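Local coordinates for murein peptide amidase A (Escherichia coli O157:H7, PDB 5HXD), which probably cleaves the gamma-D-glutamyl-diaminopimelic acid amide bond of the murein tripeptide, as a zinc-dependent amidase of the M14 peptidase family, at residues Arg89-Ala92 with Asp96-Arg99; Asn98-Phe101 with Asn105-Glu108; Glu120-Val125 with Val187-Pro192; Glu18-Ser23 with Thr138-Gln143. One frame throughout, in Å; residues are numbered along the deposited sequence.

Contact 1 (Arg89-Ala92 with Asp96-Arg99)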
loop_
_atom_site.group_PDB
_atom_site.type_symbol
_atom_site.label_atom_id
_atom_site.label_comp_id
_atom_site.label_asym_id
_atom_site.label_seq_id
_atom_site.Cartn_x
_atom_site.Cartn_y
_atom_site.Cartn_z
ATOM N N ARG A 89 2.306 2.971 -9.152
ATOM C CA ARG A 89 1.497 4.188 -9.226
ATOM C C ARG A 89 0.250 4.039 -10.105
ATOM O O ARG A 89 -0.806 4.568 -9.791
ATOM C CB ARG A 89 2.361 5.325 -9.747
ATOM C CG ARG A 89 1.598 6.529 -10.216
ATOM C CD ARG A 89 2.517 7.487 -10.936
ATOM N NE ARG A 89 1.834 8.674 -11.440
ATOM C CZ ARG A 89 1.742 9.817 -10.770
ATOM N NH1 ARG A 89 2.295 9.929 -9.571
ATOM N NH2 ARG A 89 1.121 10.847 -11.303
ATOM N N ALA A 90 0.393 3.317 -11.208
ATOM C CA ALA A 90 -0.664 3.029 -12.174
ATOM C C ALA A 90 -1.504 1.822 -11.775
ATOM O O ALA A 90 -1.157 1.118 -10.821
ATOM C CB ALA A 90 -0.050 2.782 -13.522
ATOM N N ASN A 91 -2.608 1.574 -12.499
ATOM C CA ASN A 91 -3.370 0.322 -12.318
ATOM C C ASN A 91 -2.734 -0.825 -13.124
ATOM O O ASN A 91 -1.629 -0.689 -13.655
ATOM C CB ASN A 91 -4.862 0.497 -12.668
ATOM C CG ASN A 91 -5.149 0.584 -14.181
ATOM O OD1 ASN A 91 -4.250 0.560 -15.016
ATOM N ND2 ASN A 91 -6.433 0.684 -14.523
ATOM N N ALA A 92 -3.427 -1.952 -13.211
ATOM C CA ALA A 92 -2.824 -3.161 -13.745
ATOM C C ALA A 92 -2.580 -3.065 -15.259
ATOM O O ALA A 92 -1.969 -3.957 -15.846
ATOM C CB ALA A 92 -3.696 -4.361 -13.408
ATOM N N ASP A 96 -2.207 5.613 -15.836
ATOM C CA ASP A 96 -2.254 6.564 -14.727
ATOM C C ASP A 96 -3.732 6.959 -14.528
ATOM O O ASP A 96 -4.284 7.713 -15.326
ATOM C CB ASP A 96 -1.371 7.792 -15.019
ATOM C CG ASP A 96 -1.165 8.709 -13.790
ATOM O OD1 ASP A 96 -2.021 8.742 -12.859
ATOM O OD2 ASP A 96 -0.133 9.426 -13.778
ATOM N N LEU A 97 -4.374 6.428 -13.488
ATOM C CA LEU A 97 -5.806 6.645 -13.280
ATOM C C LEU A 97 -6.140 8.137 -13.148
ATOM O O LEU A 97 -7.264 8.554 -13.420
ATOM C CB LEU A 97 -6.311 5.885 -12.038
ATOM C CG LEU A 97 -6.434 4.356 -12.128
ATOM C CD1 LEU A 97 -6.789 3.752 -10.783
ATOM C CD2 LEU A 97 -7.424 3.939 -13.180
ATOM N N ASN A 98 -5.159 8.931 -12.740
ATOM C CA ASN A 98 -5.357 10.362 -12.601
ATOM C C ASN A 98 -5.007 11.083 -13.893
ATOM O O ASN A 98 -4.715 12.278 -13.884
ATOM C CB ASN A 98 -4.528 10.918 -11.445
ATOM C CG ASN A 98 -5.125 12.183 -10.841
ATOM O OD1 ASN A 98 -6.330 12.269 -10.581
ATOM N ND2 ASN A 98 -4.275 13.162 -10.592
ATOM N N ARG A 99 -5.015 10.342 -14.997
ATOM C CA ARG A 99 -5.029 10.946 -16.328
ATOM C C ARG A 99 -6.124 10.270 -17.123
ATOM O O ARG A 99 -6.295 10.549 -18.310
ATOM C CB ARG A 99 -3.681 10.807 -17.061
ATOM C CG ARG A 99 -2.485 11.413 -16.353
ATOM C CD ARG A 99 -2.592 12.915 -16.260
ATOM N NE ARG A 99 -1.451 13.489 -15.570
ATOM C CZ ARG A 99 -1.305 13.523 -14.247
ATOM N NH1 ARG A 99 -2.237 13.007 -13.449
ATOM N NH2 ARG A 99 -0.208 14.060 -13.722
#
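D96 and R89, the residues that lose most surface here, form a side-on salt bridge that illustrates how one carboxylate can hold two parts of a site together. R89 runs out with its chain extended from CG to NE and presents the NE and NH2 edge of its guanidinium to a single oxygen: NE lies 3.1 Å from OD2 of D96, and NH2 is equally close to it. That oxygen sits in the guanidinium plane, while the carboxylate plane stands at 90° to it. NH2 takes the syn lone pair of OD2, whereas NE comes in from above the carboxylate. With CG of D96 swung opposite its amide nitrogen (chi1 -169°), OD1 can accept from N98 N at 3.1 Å, closing an Asx turn, and also from NE2 of H49, a predicted zinc ligand. Farther along the loop, CD2 of L97 rests 3.7 Å from ND2 of N91, the two side chains crossing at about a right angle; that amide is held by E135 and E137. The pattern of arginine, aspartate and then N98 and R99 is consistent with the M14 metallocarboxypeptidase active site, where the aspartate backs a zinc-bound histidine.

Contact 2 (Asn98-Phe101 with Asn105-Glu108)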
loop_
_atom_site.group_PDB
_atom_site.type_symbol
_atom_site.label_atom_id
_atom_site.label_comp_id
_atom_site.label_asym_id
_atom_site.label_seq_id
_atom_site.Cartn_x
_atom_site.Cartn_y
_atom_site.Cartn_z
ATOM N N ASN A 98 -5.159 8.931 -12.740
ATOM C CA ASN A 98 -5.357 10.362 -12.601
ATOM C C ASN A 98 -5.007 11.083 -13.893
ATOM O O ASN A 98 -4.715 12.278 -13.884
ATOM C CB ASN A 98 -4.528 10.918 -11.445
ATOM C CG ASN A 98 -5.125 12.183 -10.841
ATOM O OD1 ASN A 98 -6.330 12.269 -10.581
ATOM N ND2 ASN A 98 -4.275 13.162 -10.592
ATOM N N ARG A 99 -5.015 10.342 -14.997
ATOM C CA ARG A 99 -5.029 10.946 -16.328
ATOM C C ARG A 99 -6.124 10.270 -17.123
ATOM O O ARG A 99 -6.295 10.549 -18.310
ATOM C CB ARG A 99 -3.681 10.807 -17.061
ATOM C CG ARG A 99 -2.485 11.413 -16.353
ATOM C CD ARG A 99 -2.592 12.915 -16.260
ATOM N NE ARG A 99 -1.451 13.489 -15.570
ATOM C CZ ARG A 99 -1.305 13.523 -14.247
ATOM N NH1 ARG A 99 -2.237 13.007 -13.449
ATOM N NH2 ARG A 99 -0.208 14.060 -13.722
ATOM N N ASN A 100 -6.868 9.390 -16.454
ATOM C CA ASN A 100 -7.899 8.564 -17.090
ATOM C C ASN A 100 -9.377 9.035 -16.926
ATOM O O ASN A 100 -10.296 8.374 -17.409
ATOM C CB ASN A 100 -7.765 7.127 -16.562
ATOM C CG ASN A 100 -8.410 6.091 -17.480
ATOM O OD1 ASN A 100 -9.258 5.300 -17.045
ATOM N ND2 ASN A 100 -8.013 6.091 -18.754
ATOM N N PHE A 101 -9.626 10.161 -16.264
ATOM C CA PHE A 101 -11.008 10.561 -16.023
ATOM C C PHE A 101 -11.600 11.286 -17.231
ATOM O O PHE A 101 -10.951 12.153 -17.829
ATOM C CB PHE A 101 -11.108 11.425 -14.759
ATOM C CG PHE A 101 -10.992 10.640 -13.485
ATOM C CD1 PHE A 101 -12.130 10.222 -12.808
ATOM C CD2 PHE A 101 -9.751 10.299 -12.973
ATOM C CE1 PHE A 101 -12.044 9.480 -11.630
ATOM C CE2 PHE A 101 -9.650 9.558 -11.795
ATOM C CZ PHE A 101 -10.814 9.147 -11.121
ATOM N N ASN A 105 -10.744 17.727 -20.782
ATOM C CA ASN A 105 -9.340 17.912 -21.161
ATOM C C ASN A 105 -8.529 16.625 -21.300
ATOM O O ASN A 105 -7.304 16.695 -21.352
ATOM C CB ASN A 105 -8.634 18.820 -20.154
ATOM C CG ASN A 105 -8.472 18.171 -18.798
ATOM O OD1 ASN A 105 -9.029 17.106 -18.530
ATOM N ND2 ASN A 105 -7.722 18.822 -17.923
ATOM N N TRP A 106 -9.213 15.475 -21.344
ATOM C CA TRP A 106 -8.571 14.162 -21.479
ATOM C C TRP A 106 -7.828 14.050 -22.792
ATOM O O TRP A 106 -8.377 14.348 -23.849
ATOM C CB TRP A 106 -9.598 13.016 -21.384
ATOM C CG TRP A 106 -8.961 11.620 -21.423
ATOM C CD1 TRP A 106 -8.551 10.872 -20.345
ATOM C CD2 TRP A 106 -8.662 10.828 -22.584
ATOM N NE1 TRP A 106 -8.012 9.680 -20.762
ATOM C CE2 TRP A 106 -8.066 9.624 -22.130
ATOM C CE3 TRP A 106 -8.828 11.022 -23.962
ATOM C CZ2 TRP A 106 -7.641 8.614 -23.010
ATOM C CZ3 TRP A 106 -8.397 10.014 -24.839
ATOM C CH2 TRP A 106 -7.813 8.825 -24.353
ATOM N N LYS A 107 -6.581 13.600 -22.717
ATOM C CA LYS A 107 -5.746 13.406 -23.902
ATOM C C LYS A 107 -5.178 12.002 -23.988
ATOM O O LYS A 107 -4.641 11.474 -23.016
ATOM C CB LYS A 107 -4.603 14.425 -23.925
ATOM C CG LYS A 107 -5.059 15.821 -24.364
ATOM C CD LYS A 107 -5.832 15.751 -25.682
ATOM C CE LYS A 107 -6.074 17.130 -26.276
ATOM N NZ LYS A 107 -6.155 17.054 -27.767
ATOM N N GLU A 108 -5.305 11.408 -25.169
ATOM C CA GLU A 108 -4.780 10.067 -25.446
ATOM C C GLU A 108 -3.262 10.027 -25.421
ATOM O O GLU A 108 -2.619 11.046 -25.597
ATOM C CB GLU A 108 -5.275 9.583 -26.815
ATOM C CG GLU A 108 -5.004 8.113 -27.119
ATOM C CD GLU A 108 -5.364 7.728 -28.546
ATOM O OE1 GLU A 108 -6.489 8.056 -28.980
ATOM O OE2 GLU A 108 -4.520 7.103 -29.235
HETATM O O HOH W 1 -4.746 12.395 -20.646
#
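W106 packs its indole against the backbone of R99, N100 and F101, a buried contact between two parts of the long loop joining helix 81-85 to strand 110-114. It is a useful example of an aromatic ring set against main-chain carbonyls. CG of W106 lies opposite the backbone nitrogen (chi1 -176°), which carries the pyrrole side of the ring to the other segment. There CA of N100 meets the ring edge, 3.8 Å from NE1. CD1 of W106 faces two carbonyl oxygens, 3.1 Å from R99 O and 3.7 Å from F101 O. R99 O is also near NE1, but at a poor angle; the indole N-H is instead given to T128 O. The N100 amide runs alongside the indole, its plane turned 69° from the ring, and its ND2 donates to that same T128 oxygen while OD1 accepts from E135 N and T138 OG1. A water over the rim of one indole face can donate to K107 O at 2.5 Å, with a long, weak link to R99 O. This loop carries N98 and R99 past a bound cacodylate ion, the place where, as in other M14 carboxypeptidases, an asparagine-arginine pair probably meets a substrate carboxylate.

Contact 3 (Glu120-Val125 with Val187-Pro192)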
loop_
_atom_site.group_PDB
_atom_site.type_symbol
_atom_site.label_atom_id
_atom_site.label_comp_id
_atom_site.label_asym_id
_atom_site.label_seq_id
_atom_site.Cartn_x
_atom_site.Cartn_y
_atom_site.Cartn_z
ATOM N N GLU A 120 15.281 14.502 -10.936
ATOM C CA GLU A 120 15.301 15.902 -11.348
ATOM C C GLU A 120 14.266 16.228 -12.411
ATOM O O GLU A 120 13.952 17.396 -12.629
ATOM C CB GLU A 120 16.691 16.293 -11.864
ATOM C CG GLU A 120 17.819 16.060 -10.874
ATOM C CD GLU A 120 19.092 16.780 -11.277
ATOM O OE1 GLU A 120 19.158 17.279 -12.427
ATOM O OE2 GLU A 120 20.020 16.854 -10.436
ATOM N N GLU A 121 13.739 15.206 -13.078
ATOM C CA GLU A 121 12.695 15.436 -14.065
ATOM C C GLU A 121 11.570 14.410 -13.954
ATOM O O GLU A 121 11.639 13.474 -13.165
ATOM C CB GLU A 121 13.278 15.441 -15.486
ATOM C CG GLU A 121 13.557 16.864 -15.994
ATOM C CD GLU A 121 13.141 17.090 -17.441
ATOM O OE1 GLU A 121 12.307 16.306 -17.954
ATOM O OE2 GLU A 121 13.615 18.074 -18.055
ATOM N N ARG A 122 10.519 14.628 -14.736
ATOM C CA ARG A 122 9.424 13.684 -14.886
ATOM C C ARG A 122 9.633 12.978 -16.218
ATOM O O ARG A 122 9.477 13.588 -17.275
ATOM C CB ARG A 122 8.060 14.399 -14.849
ATOM C CG ARG A 122 7.755 15.144 -13.542
ATOM C CD ARG A 122 6.780 16.319 -13.742
ATOM N NE ARG A 122 5.411 15.905 -14.054
ATOM C CZ ARG A 122 4.723 16.318 -15.118
ATOM N NH1 ARG A 122 5.271 17.162 -15.991
ATOM N NH2 ARG A 122 3.481 15.880 -15.312
ATOM N N ASP A 123 10.013 11.704 -16.181
ATOM C CA ASP A 123 10.310 11.004 -17.420
ATOM C C ASP A 123 9.777 9.571 -17.449
ATOM O O ASP A 123 9.822 8.917 -18.495
ATOM C CB ASP A 123 11.828 11.016 -17.701
ATOM C CG ASP A 123 12.670 10.691 -16.478
ATOM O OD1 ASP A 123 12.138 10.072 -15.529
ATOM O OD2 ASP A 123 13.874 11.049 -16.477
ATOM N N VAL A 124 9.257 9.089 -16.325
ATOM C CA VAL A 124 8.664 7.755 -16.296
ATOM C C VAL A 124 7.306 7.704 -16.997
ATOM O O VAL A 124 6.332 8.316 -16.551
ATOM C CB VAL A 124 8.488 7.253 -14.873
ATOM C CG1 VAL A 124 8.138 5.771 -14.901
ATOM C CG2 VAL A 124 9.760 7.513 -14.072
ATOM N N VAL A 125 7.244 6.945 -18.088
ATOM C CA VAL A 125 6.064 6.920 -18.950
ATOM C C VAL A 125 4.933 6.026 -18.412
ATOM O O VAL A 125 5.172 4.908 -17.940
ATOM C CB VAL A 125 6.453 6.469 -20.391
ATOM C CG1 VAL A 125 5.213 6.228 -21.258
ATOM C CG2 VAL A 125 7.344 7.503 -21.039
ATOM N N VAL A 187 -0.836 22.213 -8.388
ATOM C CA VAL A 187 0.489 21.689 -8.703
ATOM C C VAL A 187 0.917 22.317 -10.028
ATOM O O VAL A 187 0.384 21.979 -11.090
ATOM C CB VAL A 187 0.516 20.126 -8.806
ATOM C CG1 VAL A 187 0.504 19.495 -7.432
ATOM C CG2 VAL A 187 -0.651 19.586 -9.644
ATOM N N GLY A 188 1.876 23.232 -9.980
ATOM C CA GLY A 188 2.250 24.019 -11.149
ATOM C C GLY A 188 2.548 23.306 -12.461
ATOM O O GLY A 188 3.366 23.788 -13.251
ATOM N N TYR A 189 1.901 22.164 -12.699
ATOM C CA TYR A 189 1.970 21.485 -13.997
ATOM C C TYR A 189 0.582 20.968 -14.375
ATOM O O TYR A 189 -0.308 20.863 -13.525
ATOM C CB TYR A 189 3.002 20.335 -13.999
ATOM C CG TYR A 189 2.777 19.305 -12.926
ATOM C CD1 TYR A 189 1.974 18.190 -13.151
ATOM C CD2 TYR A 189 3.357 19.452 -11.675
ATOM C CE1 TYR A 189 1.763 17.253 -12.151
ATOM C CE2 TYR A 189 3.159 18.515 -10.676
ATOM C CZ TYR A 189 2.368 17.422 -10.919
ATOM O OH TYR A 189 2.181 16.509 -9.916
ATOM N N GLU A 190 0.425 20.647 -15.661
ATOM C CA GLU A 190 -0.850 20.254 -16.257
ATOM C C GLU A 190 -1.137 18.769 -16.062
ATOM O O GLU A 190 -0.241 17.954 -16.175
ATOM C CB GLU A 190 -0.852 20.605 -17.755
ATOM C CG GLU A 190 -2.176 21.146 -18.286
ATOM C CD GLU A 190 -1.987 22.096 -19.464
ATOM O OE1 GLU A 190 -1.821 23.317 -19.219
ATOM O OE2 GLU A 190 -2.009 21.629 -20.626
ATOM N N THR A 191 -2.387 18.423 -15.752
ATOM C CA THR A 191 -2.774 17.027 -15.562
ATOM C C THR A 191 -4.076 16.681 -16.304
ATOM O O THR A 191 -5.121 16.545 -15.683
ATOM C CB THR A 191 -2.949 16.681 -14.058
ATOM O OG1 THR A 191 -4.058 17.408 -13.528
ATOM C CG2 THR A 191 -1.705 17.025 -13.249
ATOM N N PRO A 192 -4.001 16.494 -17.637
ATOM C CA PRO A 192 -5.190 16.161 -18.431
ATOM C C PRO A 192 -5.849 14.870 -17.964
ATOM O O PRO A 192 -5.158 13.901 -17.672
ATOM C CB PRO A 192 -4.632 15.994 -19.849
ATOM C CG PRO A 192 -3.194 15.623 -19.653
ATOM C CD PRO A 192 -2.757 16.377 -18.427
#
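R122 and Y189 come together through a kink in one chain and a first torsion in the other: the arginine bends at chi3 (70°), and the tyrosine takes a chi1 of 56° that places CG between its backbone nitrogen and carbonyl carbon. R122 points its CB at the loop 187-192, and the kink then turns the guanidinium over the ring; CB of Y189 likewise points toward the arginine. The result is an off-centre cation-pi contact, with CZ of R122 4.4 Å from the ring centroid of Y189 and 30° off the ring normal. The closest approach belongs to NH2 of R122, 3.5 Å from CD1 of Y189, so the guanidinium lies over the CD1 side of the ring. The two planes are tilted, not parallel, and neither group is gripped by a hydrogen bond from the other segment. R122 comes from the hairpin of strands 110-114 and 122-127, in which D123 and V124 both face Y113 as a classic beta bulge; D123 is salt-bridged to R7 of the second subunit. Y189 lies near E210, the predicted proton donor/acceptor, and beside the bound cacodylate, consistent with the substrate-covering tyrosine of the pancreatic carboxypeptidases. A crystal neighbour also touches Y189 and may influence its pose. CG2 of V187 lies over the rim of the opposite face of the phenol ring.

Contact 4 (Glu18-Ser23 with Thr138-Gln143)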
loop_
_atom_site.group_PDB
_atom_site.type_symbol
_atom_site.label_atom_id
_atom_site.label_comp_id
_atom_site.label_asym_id
_atom_site.label_seq_id
_atom_site.Cartn_x
_atom_site.Cartn_y
_atom_site.Cartn_z
ATOM N N GLU A 18 -19.259 -1.439 2.040
ATOM C CA GLU A 18 -19.976 -1.742 0.807
ATOM C C GLU A 18 -18.986 -1.885 -0.341
ATOM O O GLU A 18 -17.839 -1.468 -0.223
ATOM C CB GLU A 18 -20.993 -0.647 0.485
ATOM C CG GLU A 18 -22.069 -0.404 1.545
ATOM C CD GLU A 18 -22.813 -1.671 1.958
ATOM O OE1 GLU A 18 -23.064 -2.556 1.106
ATOM O OE2 GLU A 18 -23.149 -1.778 3.155
ATOM N N HIS A 19 -19.422 -2.471 -1.450
ATOM C CA HIS A 19 -18.613 -2.493 -2.669
ATOM C C HIS A 19 -19.230 -1.635 -3.788
ATOM O O HIS A 19 -20.404 -1.805 -4.098
ATOM C CB HIS A 19 -18.442 -3.925 -3.196
ATOM C CG HIS A 19 -17.729 -4.855 -2.255
ATOM N ND1 HIS A 19 -16.526 -4.536 -1.665
ATOM C CD2 HIS A 19 -18.020 -6.118 -1.870
ATOM C CE1 HIS A 19 -16.128 -5.554 -0.916
ATOM N NE2 HIS A 19 -17.009 -6.526 -1.029
ATOM N N TYR A 20 -18.451 -0.752 -4.415
ATOM C CA TYR A 20 -18.919 -0.066 -5.633
ATOM C C TYR A 20 -18.262 -0.573 -6.930
ATOM O O TYR A 20 -18.289 0.120 -7.955
ATOM C CB TYR A 20 -18.701 1.446 -5.536
ATOM C CG TYR A 20 -17.240 1.868 -5.535
ATOM C CD1 TYR A 20 -16.605 2.261 -6.705
ATOM C CD2 TYR A 20 -16.504 1.889 -4.350
ATOM C CE1 TYR A 20 -15.290 2.655 -6.695
ATOM C CE2 TYR A 20 -15.193 2.278 -4.333
ATOM C CZ TYR A 20 -14.586 2.658 -5.504
ATOM O OH TYR A 20 -13.268 3.055 -5.473
ATOM N N GLY A 21 -17.662 -1.765 -6.892
ATOM C CA GLY A 21 -17.240 -2.399 -8.127
ATOM C C GLY A 21 -16.136 -3.427 -8.026
ATOM O O GLY A 21 -15.936 -4.040 -6.980
ATOM N N ARG A 22 -15.427 -3.612 -9.140
ATOM C CA ARG A 22 -14.262 -4.487 -9.229
ATOM C C ARG A 22 -13.092 -3.832 -9.996
ATOM O O ARG A 22 -13.266 -3.246 -11.074
ATOM C CB ARG A 22 -14.635 -5.811 -9.897
ATOM C CG ARG A 22 -15.524 -6.721 -9.072
ATOM C CD ARG A 22 -14.804 -7.216 -7.845
ATOM N NE ARG A 22 -15.672 -7.885 -6.869
ATOM C CZ ARG A 22 -15.233 -8.808 -6.011
ATOM N NH1 ARG A 22 -13.959 -9.149 -6.033
ATOM N NH2 ARG A 22 -16.053 -9.385 -5.138
ATOM N N SER A 23 -11.893 -3.953 -9.422
ATOM C CA SER A 23 -10.646 -3.625 -10.112
ATOM C C SER A 23 -10.459 -4.525 -11.315
ATOM O O SER A 23 -11.058 -5.590 -11.406
ATOM C CB SER A 23 -9.432 -3.762 -9.172
ATOM O OG SER A 23 -9.235 -5.102 -8.728
ATOM N N THR A 138 -11.753 3.645 -12.754
ATOM C CA THR A 138 -12.193 5.011 -13.037
ATOM C C THR A 138 -13.707 5.127 -13.187
ATOM O O THR A 138 -14.351 6.016 -12.617
ATOM C CB THR A 138 -11.556 5.540 -14.316
ATOM O OG1 THR A 138 -10.129 5.470 -14.190
ATOM C CG2 THR A 138 -12.029 6.983 -14.596
ATOM N N GLN A 139 -14.265 4.225 -13.983
ATOM C CA GLN A 139 -15.695 4.181 -14.197
ATOM C C GLN A 139 -16.435 3.977 -12.897
ATOM O O GLN A 139 -17.406 4.677 -12.626
ATOM C CB GLN A 139 -16.043 3.089 -15.207
ATOM C CG GLN A 139 -15.711 3.526 -16.631
ATOM C CD GLN A 139 -15.476 2.369 -17.589
ATOM O OE1 GLN A 139 -15.905 1.239 -17.341
ATOM N NE2 GLN A 139 -14.791 2.650 -18.698
ATOM N N ALA A 140 -15.960 3.039 -12.088
ATOM C CA ALA A 140 -16.634 2.704 -10.850
ATOM C C ALA A 140 -16.719 3.905 -9.920
ATOM O O ALA A 140 -17.774 4.175 -9.346
ATOM C CB ALA A 140 -15.949 1.571 -10.173
ATOM N N LEU A 141 -15.615 4.625 -9.772
ATOM C CA LEU A 141 -15.638 5.807 -8.924
ATOM C C LEU A 141 -16.550 6.885 -9.506
ATOM O O LEU A 141 -17.236 7.557 -8.765
ATOM C CB LEU A 141 -14.232 6.379 -8.723
ATOM C CG LEU A 141 -14.179 7.508 -7.682
ATOM C CD1 LEU A 141 -14.380 6.954 -6.284
ATOM C CD2 LEU A 141 -12.898 8.315 -7.761
ATOM N N CYS A 142 -16.540 7.056 -10.826
ATOM C CA CYS A 142 -17.369 8.058 -11.490
ATOM C C CYS A 142 -18.859 7.830 -11.275
ATOM O O CYS A 142 -19.630 8.797 -11.143
ATOM C CB CYS A 142 -17.083 8.088 -12.989
ATOM S SG CYS A 142 -15.613 9.002 -13.419
ATOM N N GLN A 143 -19.263 6.561 -11.246
ATOM C CA GLN A 143 -20.661 6.217 -11.040
ATOM C C GLN A 143 -21.075 6.334 -9.572
ATOM O O GLN A 143 -22.198 6.772 -9.265
ATOM C CB GLN A 143 -20.956 4.817 -11.575
ATOM C CG GLN A 143 -21.140 4.788 -13.091
ATOM C CD GLN A 143 -21.983 5.970 -13.617
ATOM O OE1 GLN A 143 -23.055 6.291 -13.070
ATOM N NE2 GLN A 143 -21.490 6.628 -14.677
HETATM O O HOH W 2 -19.324 2.160 -8.710
#
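Y20 and A140 make the central touch where a two-stranded antiparallel sheet, strands 18-22 and 28-31, packs against helix 136-148 of this alpha/beta zinc peptidase. It exemplifies a large ring fitted to a small helical residue. CD1 of the tyrosine is 3.6 Å from CB of A140, which in turn lies 3.5 Å from O of Y20, so the alanine methyl abuts the ring and the Y20 carbonyl together. The ring slants along the helix: CE1 of Y20 is 3.7 Å from N of L141, and OH of Y20 ends 4.1 Å from CD1 of L141. A first torsion of 67°, with CG lodged between the amide nitrogen and the carbonyl carbon, directs the ring at the helix while leaving the Y20 carbonyl on the same side. One water uses this arrangement. It lies at the ring edge in plane with it and donates both to Y20 O and to A140 O, linking strand to helix where the two segments share no direct hydrogen bond. Beyond this shell, Y20 and G21 are hydrogen-bonded by their backbones to L29, which also touches A140, so the second strand holds the first in place against the helix. L144, one turn on in the helix, also touches the tyrosine, and F195 of helix 195-201 packs on L141. At the far end of the strand, R22 NH1 bonds G26 O and also L25 O of the second subunit. Next to the tyrosine, G21 has no side chain where a CB would come within 3.2 Å of CB of A140 and jam against the carbonyl oxygen of Y20.

How the contacts relate
Contacts 1, 2 and 4 are buried, whereas contact 3 lies at the surface. Contacts 1 and 2 divide one loop and share N98 and R99, yet the first is governed by paired charges near the zinc and the second by an indole among carbonyls. R99 then reaches contact 3, its CD and NH2 packing on P192 and T191, so three contacts border the cleft that holds a cacodylate ion, probably the substrate-anion site; contact 3 brings it a solvent-side cation-pi pair. Contact 4, mainly apolar, joins strand 18-22 to helix 136-148 and meets contacts 1 and 2 through T138, whose OG1 probably hydrogen-bonds OD1 of N100 and packs on CD2 of L97. Contacts 3 and 4 stay apart, about 10 Å between nearest atoms.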